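Local structure of cell division protein FtsI/penicillin binding protein 2 (Legionella pneumophila subsp. pneumophila ATCC 43290, 4ZTK) at residues Ser221-Leu226 with Ala264-Ala269. The protein probably cross-links peptidoglycan at the division septum, as a penicillin-binding D,D-transpeptidase of the FtsI family. Residues are numbered along the deposited sequence; the frame is centred on the assembly and turned at random.
Sequences SINHML and AGYVPA
N223 and L226, three residues apart on one helical face, meet Y266 and A269 of segment 264-269. Their segment, 221-226, is regular helix, with backbone bonds from M225 N to S221 O and L226 N to I222 O; the other is strand as far as V267, then turns through a cis peptide at P268. That turn brings the A269 CA within 7.1 Å of the N223 CA, near enough for a methyl to make contact, whereas the CA atoms of L226 and G265 stay 8.1 Å apart and the ring of Y266 spans the gap.

Y266 and N223 share the bridging, the tyrosine reaching from the strand with its phenol oxygen first and the amide coming from the helix. Y266 OH donates to N223 OD1 at 2.6 Å, arriving in the carbonyl plane on a lone pair, with a C=O...donor angle of 125°. N223 swings its amide out with CG anti to the backbone N (chi1 -179°), which puts OD1 at the edge of the ring, 3.2 Å from Y266 CE1. Amide and ring lie nearly coplanar, 21° apart. Beside the same oxygen, A269 CB lies 3.7 Å from N223 OD1. L226 crosses the tyrosine at about a right angle, its CD1 methyl 4.0 Å from Y266 CE2. The contact thus pairs one polar link, between a buried tyrosine and a partly exposed asparagine, with a small apolar patch.

Strand 246-253, an outermost strand of the five-stranded sheet, pairs with strand 259-267, and all four contact side chains touch its A246. L199 of helix 189-200 packs against both L226 and Y266. A backbone hydrogen bond between L226 and G247 ties helix 216-231 directly to the sheet edge, next to K248, whose K-T-G sequence is consistent with the KTG motif of penicillin-binding proteins; the L226 side chain also touches this probable active-site region.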
loop_
_atom_site.group_PDB
_atom_site.type_symbol
_atom_site.label_atom_id
_atom_site.label_comp_id
_atom_site.label_asym_id
_atom_site.label_seq_id
_atom_site.Cartn_x
_atom_site.Cartn_y
_atom_site.Cartn_z
ATOM N N SER A 221 11.562 13.183 2.950
ATOM C CA SER A 221 11.330 12.587 4.264
ATOM C C SER A 221 10.503 11.315 4.164
ATOM O O SER A 221 10.843 10.299 4.762
ATOM C CB SER A 221 10.628 13.574 5.197
ATOM O OG SER A 221 11.402 14.745 5.362
ATOM N N ILE A 222 9.408 11.378 3.415
ATOM C CA ILE A 222 8.509 10.236 3.302
ATOM C C ILE A 222 9.224 9.046 2.672
ATOM O O ILE A 222 9.126 7.916 3.157
ATOM C CB ILE A 222 7.251 10.583 2.484
ATOM C CG1 ILE A 222 6.386 11.601 3.234
ATOM C CG2 ILE A 222 6.449 9.325 2.183
ATOM C CD1 ILE A 222 5.936 11.146 4.627
ATOM N N ASN A 223 9.954 9.304 1.594
ATOM C CA ASN A 223 10.714 8.251 0.939
ATOM C C ASN A 223 11.733 7.624 1.892
ATOM O O ASN A 223 11.888 6.402 1.932
ATOM C CB ASN A 223 11.402 8.782 -0.320
ATOM C CG ASN A 223 12.190 7.710 -1.045
ATOM O OD1 ASN A 223 11.616 6.811 -1.660
ATOM N ND2 ASN A 223 13.513 7.801 -0.975
ATOM N N HIS A 224 12.414 8.462 2.668
ATOM C CA HIS A 224 13.363 7.973 3.665
ATOM C C HIS A 224 12.657 7.083 4.691
ATOM O O HIS A 224 13.169 6.034 5.082
ATOM C CB HIS A 224 14.050 9.143 4.367
ATOM C CG HIS A 224 15.050 8.729 5.402
ATOM N ND1 HIS A 224 16.291 8.223 5.078
ATOM C CD2 HIS A 224 14.994 8.752 6.755
ATOM C CE1 HIS A 224 16.956 7.952 6.187
ATOM N NE2 HIS A 224 16.191 8.263 7.218
HETATM N N MSE A 225 11.471 7.507 5.113
HETATM C CA MSE A 225 10.683 6.740 6.073
HETATM C C MSE A 225 10.239 5.401 5.504
HETATM O O MSE A 225 10.220 4.395 6.214
HETATM C CB MSE A 225 9.464 7.543 6.533
HETATM C CG MSE A 225 9.804 8.709 7.452
HETATM SE SE MSE A 225 8.210 9.591 8.165
HETATM C CE MSE A 225 9.092 10.908 9.305
ATOM N N LEU A 226 9.881 5.387 4.225
ATOM C CA LEU A 226 9.469 4.148 3.574
ATOM C C LEU A 226 10.638 3.187 3.326
ATOM O O LEU A 226 10.460 1.973 3.366
ATOM C CB LEU A 226 8.744 4.448 2.271
ATOM C CG LEU A 226 7.326 4.974 2.456
ATOM C CD1 LEU A 226 6.711 5.326 1.111
ATOM C CD2 LEU A 226 6.484 3.936 3.182
ATOM N N ALA A 264 2.611 -2.416 -0.104
ATOM C CA ALA A 264 2.627 -1.443 -1.181
ATOM C C ALA A 264 3.971 -0.746 -1.177
ATOM O O ALA A 264 4.478 -0.382 -0.123
ATOM C CB ALA A 264 1.512 -0.430 -0.989
ATOM N N GLY A 265 4.554 -0.559 -2.352
ATOM C CA GLY A 265 5.845 0.090 -2.425
ATOM C C GLY A 265 6.318 0.391 -3.831
ATOM O O GLY A 265 5.565 0.275 -4.796
ATOM N N TYR A 266 7.581 0.786 -3.944
ATOM C CA TYR A 266 8.152 1.128 -5.234
ATOM C C TYR A 266 9.666 0.937 -5.217
ATOM O O TYR A 266 10.287 0.944 -4.153
ATOM C CB TYR A 266 7.762 2.552 -5.644
ATOM C CG TYR A 266 8.098 3.611 -4.615
ATOM C CD1 TYR A 266 9.367 4.170 -4.558
ATOM C CD2 TYR A 266 7.145 4.061 -3.712
ATOM C CE1 TYR A 266 9.684 5.142 -3.627
ATOM C CE2 TYR A 266 7.447 5.041 -2.779
ATOM C CZ TYR A 266 8.722 5.574 -2.740
ATOM O OH TYR A 266 9.042 6.541 -1.814
ATOM N N VAL A 267 10.251 0.764 -6.399
ATOM C CA VAL A 267 11.636 0.321 -6.506
ATOM C C VAL A 267 12.222 0.716 -7.864
ATOM O O VAL A 267 11.510 0.694 -8.869
ATOM C CB VAL A 267 11.724 -1.223 -6.307
ATOM C CG1 VAL A 267 11.010 -1.960 -7.432
ATOM C CG2 VAL A 267 13.160 -1.691 -6.204
ATOM N N PRO A 268 13.503 1.141 -7.898
ATOM C CA PRO A 268 14.373 1.480 -6.763
ATOM C C PRO A 268 13.864 2.747 -6.090
ATOM O O PRO A 268 13.303 3.591 -6.775
ATOM C CB PRO A 268 15.734 1.749 -7.425
ATOM C CG PRO A 268 15.660 1.078 -8.768
ATOM C CD PRO A 268 14.221 1.229 -9.182
ATOM N N ALA A 269 14.047 2.880 -4.781
ATOM C CA ALA A 269 13.480 4.017 -4.058
ATOM C C ALA A 269 14.023 5.357 -4.551
ATOM O O ALA A 269 13.281 6.335 -4.650
ATOM C CB ALA A 269 13.706 3.867 -2.567
#